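Local atomic coordinates of glyoxalase 3 (Candida albicans, PDB entry 4LRU), a protein that converts methylglyoxal to D-lactate in a single step without glutathione, detoxifying the methylglyoxal that the cell itself produces. Residues P35-V38 / F39-K42. Residues are numbered along the deposited sequence; the frame is centred on the assembly and turned at random.
Sequences PFEV and FRKK. With EDO (1,2-ethanediol), chain B.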
loop_
_atom_site.group_PDB
_atom_site.type_symbol
_atom_site.label_atom_id
_atom_site.label_comp_id
_atom_site.label_asym_id
_atom_site.label_seq_id
_atom_site.Cartn_x
_atom_site.Cartn_y
_atom_site.Cartn_z
ATOM N N PRO A 35 -5.848 -7.117 2.526
ATOM C CA PRO A 35 -4.560 -7.671 2.927
ATOM C C PRO A 35 -4.525 -8.016 4.407
ATOM O O PRO A 35 -3.939 -9.027 4.795
ATOM C CB PRO A 35 -3.561 -6.564 2.557
ATOM C CG PRO A 35 -4.251 -5.783 1.482
ATOM C CD PRO A 35 -5.698 -5.812 1.859
ATOM N N PHE A 36 -5.165 -7.199 5.248
ATOM C CA PHE A 36 -5.274 -7.534 6.663
ATOM C C PHE A 36 -5.846 -8.943 6.815
ATOM O O PHE A 36 -5.320 -9.776 7.558
ATOM C CB PHE A 36 -6.155 -6.518 7.413
ATOM C CG PHE A 36 -6.351 -6.851 8.871
ATOM C CD1 PHE A 36 -5.408 -6.483 9.820
ATOM C CD2 PHE A 36 -7.450 -7.592 9.287
ATOM C CE1 PHE A 36 -5.587 -6.800 11.152
ATOM C CE2 PHE A 36 -7.625 -7.927 10.618
ATOM C CZ PHE A 36 -6.687 -7.533 11.552
ATOM N N GLU A 37 -6.932 -9.214 6.110
ATOM C CA GLU A 37 -7.607 -10.502 6.283
ATOM C C GLU A 37 -6.769 -11.661 5.733
ATOM O O GLU A 37 -6.765 -12.745 6.318
ATOM C CB GLU A 37 -8.999 -10.478 5.652
ATOM C CG GLU A 37 -10.019 -9.657 6.429
ATOM C CD GLU A 37 -10.392 -10.328 7.727
ATOM O OE1 GLU A 37 -11.187 -11.300 7.692
ATOM O OE2 GLU A 37 -9.888 -9.910 8.782
ATOM N N VAL A 38 -6.097 -11.450 4.607
ATOM C CA VAL A 38 -5.249 -12.497 4.022
ATOM C C VAL A 38 -4.137 -12.863 5.008
ATOM O O VAL A 38 -3.906 -14.034 5.305
ATOM C CB VAL A 38 -4.641 -12.045 2.692
ATOM C CG1 VAL A 38 -3.556 -13.004 2.229
ATOM C CG2 VAL A 38 -5.740 -11.934 1.654
ATOM N N PHE A 39 -3.454 -11.850 5.522
ATOM C CA PHE A 39 -2.372 -12.080 6.465
ATOM C C PHE A 39 -2.883 -12.634 7.801
ATOM O O PHE A 39 -2.217 -13.460 8.424
ATOM C CB PHE A 39 -1.584 -10.793 6.669
ATOM C CG PHE A 39 -0.858 -10.308 5.435
ATOM C CD1 PHE A 39 -0.103 -11.164 4.657
ATOM C CD2 PHE A 39 -0.872 -8.966 5.103
ATOM C CE1 PHE A 39 0.569 -10.710 3.541
ATOM C CE2 PHE A 39 -0.199 -8.501 3.994
ATOM C CZ PHE A 39 0.538 -9.366 3.213
ATOM N N ARG A 40 -4.055 -12.190 8.242
ATOM C CA ARG A 40 -4.635 -12.710 9.476
ATOM C C ARG A 40 -4.926 -14.200 9.333
ATOM O O ARG A 40 -4.597 -15.000 10.216
ATOM C CB ARG A 40 -5.917 -11.967 9.846
ATOM C CG ARG A 40 -6.522 -12.419 11.166
ATOM C CD ARG A 40 -7.869 -11.766 11.458
ATOM N NE ARG A 40 -8.869 -12.085 10.440
ATOM C CZ ARG A 40 -9.490 -13.258 10.325
ATOM N NH1 ARG A 40 -9.244 -14.248 11.183
ATOM N NH2 ARG A 40 -10.377 -13.448 9.357
ATOM N N LYS A 41 -5.562 -14.578 8.226
ATOM C CA LYS A 41 -5.926 -15.972 8.017
ATOM C C LYS A 41 -4.684 -16.851 7.899
ATOM O O LYS A 41 -4.683 -18.009 8.330
ATOM C CB LYS A 41 -6.833 -16.134 6.790
ATOM C CG LYS A 41 -8.243 -15.609 7.014
ATOM C CD LYS A 41 -8.988 -15.377 5.704
ATOM C CE LYS A 41 -10.198 -14.471 5.915
ATOM N NZ LYS A 41 -10.958 -14.207 4.660
ATOM N N LYS A 42 -3.609 -16.262 7.391
ATOM C CA LYS A 42 -2.320 -16.945 7.296
ATOM C C LYS A 42 -1.675 -17.194 8.670
ATOM O O LYS A 42 -0.855 -18.087 8.812
ATOM C CB LYS A 42 -1.377 -16.132 6.404
ATOM C CG LYS A 42 -0.004 -16.763 6.207
ATOM C CD LYS A 42 -0.051 -18.095 5.471
ATOM C CE LYS A 42 1.351 -18.679 5.313
ATOM N NZ LYS A 42 1.360 -20.122 4.960
HETATM C C1 EDO B . -9.484 -12.632 1.373
HETATM O O1 EDO B . -9.141 -13.417 2.520
HETATM C C2 EDO B . -10.006 -11.259 1.792
HETATM O O2 EDO B . -11.007 -11.402 2.804
HETATM O O HOH W 1 -12.507 -11.962 5.454
#
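E37 and R40 form a salt bridge on helix 29-42, the crossover helix between strands 6-10 and 45-50 in the DJ-1/PfpI fold. R40 grips the carboxylate side-on, with one nitrogen to each oxygen. NE donates to OE2 of E37 at 2.9 Å, and NH2 of R40 donates to OE1 of E37 at 2.8 Å. Both oxygens lie near the guanidinium plane but are met from above the carboxylate plane; the two planes are 33° apart. R40 leaves the helix with CG anti to its backbone N (chi1 -177°), then bends at chi3 (61°), which turns NE and NH2 back onto E37. CD of R40 also rests against CE2 of F36, at 3.9 Å. E81 touches both F36 and R40 from helix 81-87.

F39 stays close to the previous turn. Its N donates to O of P35 at 3.0 Å, almost straight, and its CE2 packs on CB of P35. Beyond the pair, F39 reaches I46 of strand 45-50 and A229 of helix 225-236.

OE1 of E37 has a second partner. One water donates to it at 2.7 Å and accepts from NZ of K41, which also donates to O1 of a bound ethanediol at 2.9 Å.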